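Cellulose binding protein (Clavibacter michiganensis, PDB 4JJO) forms the expansin part of a larger, probably cellulose-degrading enzyme and is thought to bind polysaccharide and loosen plant cell walls. Local coordinates at residues V110-K115 and A123-L128; G165-K170 and L184-G189. All blocks are in the same frame, centred on the assembly; numbering follows the deposited sequence.

How the interactions relate
Both contacts lie in the C-terminal expansin domain and follow one another along the chain, neither nesting nor crossing. Interaction 1 comes first, bringing 123-128 back against 110-115 and closing a seven-residue loop into a hairpin. Interaction 2 then closes a longer excursion, with 165-170 meeting 184-189 where strands 167-173 and 178-184 come together at the open end of their own hairpin. The second contact leads back to the first, since G189 N lies 2.8 Å from V114 O, a probable hydrogen bond, just before strand 191-193 runs beside 111-114. Within the core, L125 CD1 packs on V169 CG2 at 3.7 Å, so the two hairpins share apolar side chains.

Interaction 1. Residues V110-K115 and A123-L128; sequences VAIRVK and AGLQVL
G124 O receives the backbone N-H of K115 at 2.8 Å, the first bond of an antiparallel hairpin. Having no side chain, G124 leaves room for K115 CB, which settles over its CA while the lysine chain runs on to Y153. Next comes L125, whose branched end suits the core. Its CG lies beside the backbone N, and CD2 reaches V114 CG2 at 3.6 Å and I112 CG2 at 4.0 Å, so that one methyl group bridges two neighbours on the same face.

Q126 forms a hydrogen-bonded pair with R113, each donating its N-H to the other's carbonyl, and the two side chains rise together from the other face. R113 extends and then bends at chi3 (63°), presenting its guanidinium edge side-on to the glutamine. Q126 OE1 takes both N-H groups, from R113 NE at 3.1 Å and from R113 NH2 at 2.8 Å, with the two flat groups only 10° from coplanar. Such a double grip should fix the rotation of the amide plane and settle which end is oxygen. Q126 NE2 then donates to S24 O and R113 NH1 to I18 O, both in the N-terminal part of the chain, so the polar pair helps join the two domains.

V127 returns to the apolar face, where its CG2 lies alongside I112 CD1 at 3.7 Å. L128 ends the strand: its N-H meets A111 O at 2.9 Å, almost straight at 176°, while the small A111 brings its CB within 4.1 Å of L128 CB, and both side chains touch I191.

Strand 111-114 thus lies between 124-128 and 191-193, and the face with I112, V114, L125 and V127 turns into the sandwich, where L125 and V127 pack on strand 134-141 and I112 on L181 and L184 of strand 178-184.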
# COMPACT_ATOMS: atom_id res chain seq x y z
N VAL A 110 10.64 -2.67 5.83
CA VAL A 110 9.28 -3.06 6.16
C VAL A 110 8.89 -2.53 7.54
O VAL A 110 9.70 -2.51 8.46
CB VAL A 110 9.15 -4.60 6.15
CG1 VAL A 110 7.79 -5.03 6.68
CG2 VAL A 110 9.38 -5.13 4.75
N ALA A 111 7.65 -2.08 7.65
CA ALA A 111 7.10 -1.67 8.94
C ALA A 111 5.72 -2.28 9.13
O ALA A 111 5.06 -2.65 8.16
CB ALA A 111 7.04 -0.16 9.04
N ILE A 112 5.30 -2.38 10.38
CA ILE A 112 3.98 -2.90 10.71
C ILE A 112 3.26 -1.91 11.60
O ILE A 112 3.83 -1.43 12.59
CB ILE A 112 4.09 -4.23 11.48
CG1 ILE A 112 4.79 -5.30 10.63
CG2 ILE A 112 2.72 -4.71 11.93
CD1 ILE A 112 4.12 -5.58 9.32
N ARG A 113 2.02 -1.58 11.25
CA ARG A 113 1.18 -0.79 12.13
C ARG A 113 -0.02 -1.61 12.58
O ARG A 113 -0.82 -2.05 11.76
CB ARG A 113 0.70 0.50 11.45
CG ARG A 113 -0.25 1.31 12.33
CD ARG A 113 -0.52 2.71 11.80
NE ARG A 113 -1.19 2.70 10.51
CZ ARG A 113 -1.97 3.68 10.06
NH1 ARG A 113 -2.20 4.75 10.80
NH2 ARG A 113 -2.54 3.58 8.87
N VAL A 114 -0.11 -1.82 13.88
CA VAL A 114 -1.28 -2.47 14.45
C VAL A 114 -2.43 -1.47 14.42
O VAL A 114 -2.25 -0.31 14.78
CB VAL A 114 -1.03 -2.91 15.90
CG1 VAL A 114 -2.28 -3.54 16.48
CG2 VAL A 114 0.14 -3.89 15.97
N LYS A 115 -3.59 -1.92 13.97
CA LYS A 115 -4.75 -1.05 13.87
C LYS A 115 -5.21 -0.62 15.25
O LYS A 115 -5.17 -1.40 16.21
CB LYS A 115 -5.90 -1.77 13.17
CG LYS A 115 -7.05 -0.85 12.79
CD LYS A 115 -8.21 -1.59 12.17
CE LYS A 115 -9.26 -0.60 11.68
NZ LYS A 115 -10.53 -1.25 11.24
N ALA A 123 -7.44 -8.39 16.00
CA ALA A 123 -6.42 -7.41 15.66
C ALA A 123 -6.32 -7.21 14.16
O ALA A 123 -6.68 -8.08 13.37
CB ALA A 123 -5.07 -7.84 16.22
N GLY A 124 -5.83 -6.03 13.78
CA GLY A 124 -5.55 -5.72 12.40
C GLY A 124 -4.10 -5.29 12.25
O GLY A 124 -3.57 -4.58 13.10
N LEU A 125 -3.47 -5.72 11.17
CA LEU A 125 -2.10 -5.32 10.87
C LEU A 125 -2.02 -4.71 9.48
O LEU A 125 -2.64 -5.21 8.54
CB LEU A 125 -1.14 -6.50 10.94
CG LEU A 125 -0.97 -7.25 12.26
CD1 LEU A 125 0.14 -8.27 12.11
CD2 LEU A 125 -0.67 -6.30 13.40
N GLN A 126 -1.26 -3.64 9.36
CA GLN A 126 -0.97 -3.04 8.07
C GLN A 126 0.52 -3.19 7.79
O GLN A 126 1.35 -2.86 8.63
CB GLN A 126 -1.37 -1.57 8.08
CG GLN A 126 -0.97 -0.82 6.83
CD GLN A 126 -1.48 0.60 6.85
OE1 GLN A 126 -1.19 1.36 7.77
NE2 GLN A 126 -2.25 0.96 5.83
N VAL A 127 0.85 -3.69 6.60
CA VAL A 127 2.24 -3.86 6.21
C VAL A 127 2.66 -2.72 5.30
O VAL A 127 2.06 -2.49 4.25
CB VAL A 127 2.46 -5.19 5.49
CG1 VAL A 127 3.93 -5.36 5.15
CG2 VAL A 127 1.97 -6.35 6.35
N LEU A 128 3.70 -2.01 5.72
CA LEU A 128 4.18 -0.86 4.99
C LEU A 128 5.51 -1.16 4.31
O LEU A 128 6.37 -1.83 4.89
CB LEU A 128 4.34 0.32 5.94
CG LEU A 128 3.05 0.69 6.69
CD1 LEU A 128 3.35 1.47 7.96
CD2 LEU A 128 2.12 1.47 5.78

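Interaction 2. Residues G165-K170 and L184-G189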
# COMPACT_ATOMS: atom_id res chain seq x y z
N GLY A 165 1.71 -11.66 24.58
CA GLY A 165 3.14 -11.47 24.45
C GLY A 165 3.52 -10.93 23.09
O GLY A 165 2.66 -10.53 22.31
N PRO A 166 4.83 -10.91 22.79
CA PRO A 166 5.37 -10.36 21.55
C PRO A 166 4.85 -11.10 20.32
O PRO A 166 4.77 -12.33 20.34
CB PRO A 166 6.89 -10.58 21.69
CG PRO A 166 7.12 -10.88 23.13
CD PRO A 166 5.87 -11.53 23.63
N LEU A 167 4.51 -10.36 19.28
CA LEU A 167 4.02 -10.96 18.04
C LEU A 167 5.17 -11.27 17.09
O LEU A 167 6.11 -10.48 16.96
CB LEU A 167 3.03 -10.03 17.34
CG LEU A 167 1.61 -9.92 17.89
CD1 LEU A 167 1.63 -9.43 19.32
CD2 LEU A 167 0.79 -9.00 17.00
N THR A 168 5.08 -12.41 16.44
CA THR A 168 5.95 -12.73 15.32
C THR A 168 5.09 -12.80 14.06
O THR A 168 4.14 -13.58 13.99
CB THR A 168 6.70 -14.05 15.51
OG1 THR A 168 7.58 -13.94 16.64
CG2 THR A 168 7.52 -14.39 14.28
N VAL A 169 5.42 -11.97 13.08
CA VAL A 169 4.61 -11.85 11.88
C VAL A 169 5.39 -12.28 10.65
O VAL A 169 6.50 -11.81 10.41
CB VAL A 169 4.13 -10.40 11.68
CG1 VAL A 169 3.31 -10.28 10.40
CG2 VAL A 169 3.32 -9.94 12.88
N LYS A 170 4.79 -13.16 9.86
CA LYS A 170 5.39 -13.60 8.61
C LYS A 170 4.64 -13.01 7.43
O LYS A 170 3.44 -13.21 7.28
CB LYS A 170 5.40 -15.12 8.50
CG LYS A 170 6.01 -15.61 7.20
CD LYS A 170 6.67 -16.96 7.37
CE LYS A 170 5.67 -18.01 7.84
NZ LYS A 170 6.32 -19.34 7.95
N LEU A 184 7.47 -7.91 17.74
CA LEU A 184 6.49 -6.86 17.54
C LEU A 184 5.58 -6.75 18.76
O LEU A 184 5.26 -7.75 19.40
CB LEU A 184 5.66 -7.13 16.29
CG LEU A 184 6.43 -7.08 14.97
CD1 LEU A 184 5.53 -7.46 13.82
CD2 LEU A 184 7.04 -5.70 14.75
N ARG A 185 5.17 -5.53 19.07
CA ARG A 185 4.34 -5.28 20.25
C ARG A 185 2.89 -5.06 19.86
O ARG A 185 2.59 -4.61 18.76
CB ARG A 185 4.86 -4.06 21.01
CG ARG A 185 6.22 -4.30 21.66
CD ARG A 185 6.84 -3.02 22.19
NE ARG A 185 7.36 -2.18 21.12
CZ ARG A 185 6.74 -1.12 20.60
NH1 ARG A 185 7.32 -0.44 19.63
NH2 ARG A 185 5.55 -0.73 21.06
N MET A 186 1.99 -5.40 20.78
CA MET A 186 0.59 -5.05 20.63
C MET A 186 0.46 -3.57 20.95
O MET A 186 0.06 -3.19 22.05
CB MET A 186 -0.27 -5.89 21.57
CG MET A 186 -1.75 -5.53 21.56
SD MET A 186 -2.50 -5.59 19.92
CE MET A 186 -2.13 -7.27 19.43
N ALA A 187 0.83 -2.75 19.97
CA ALA A 187 0.91 -1.31 20.15
C ALA A 187 0.06 -0.60 19.10
O ALA A 187 0.59 -0.07 18.12
CB ALA A 187 2.35 -0.86 20.06
N PRO A 188 -1.26 -0.59 19.31
CA PRO A 188 -2.20 0.00 18.35
C PRO A 188 -1.83 1.43 17.96
O PRO A 188 -1.58 2.27 18.83
CB PRO A 188 -3.53 -0.04 19.10
CG PRO A 188 -3.37 -1.15 20.07
CD PRO A 188 -1.95 -1.12 20.50
N GLY A 189 -1.81 1.70 16.66
CA GLY A 189 -1.54 3.03 16.15
C GLY A 189 -0.08 3.31 15.84
O GLY A 189 0.23 4.21 15.07
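L167 and L184 face each other as an antiparallel hydrogen-bonded pair at the open end of the hairpin made by strands 167-173 and 178-184, part of the β-sandwich of the expansin C-terminal domain. Both leucines have CG beside the backbone N (chi1 -76° and -66°) and leave the same face of the sheet, L167 CB lying 4.1 Å from L184 CB. From there the branches diverge. L184 stretches out and sends CD1 down its own hairpin toward V169, whereas L167 carries CD2 in the direction of the loop that follows L184.

V169 lies two residues beyond L167 and therefore on its face. It meets L184 at about a right angle, CG2 and CB both against the leucine's CD1. A β-branched valine suits this place, being compact and stiff, and it also touches V137 of strand 134-141.

On the other flank, M186 approaches L167 obliquely. Its long unbranched chain can bend to reach the leucine: it folds back twice, with chi2 at 55° and chi3 also positive, and M186 CE stops 4.2 Å from L167 CD2. The M186 side chain also touches I162 and S118. M186 is the centre of an inverse gamma turn, marked by a weak bond from A187 N to R185 O at 2.8 Å, and this turn leads the chain out of the strand. R185 points away from the contact and pairs with E190 in a salt bridge.

The backbone anchors these side chains. L167 N donates to L184 O at 2.7 Å, and L184 N returns the bond to L167 O at 3.0 Å. P166 costs the pair nothing, because both cross-strand bonds use the N and O of L167, and P166 CA approaches L184 O at 3.4 Å. Among carbon pairs the tightest is between two methyl groups: V169 CG2 sits 3.5 Å from L184 CD1, closer than usual van der Waals contact.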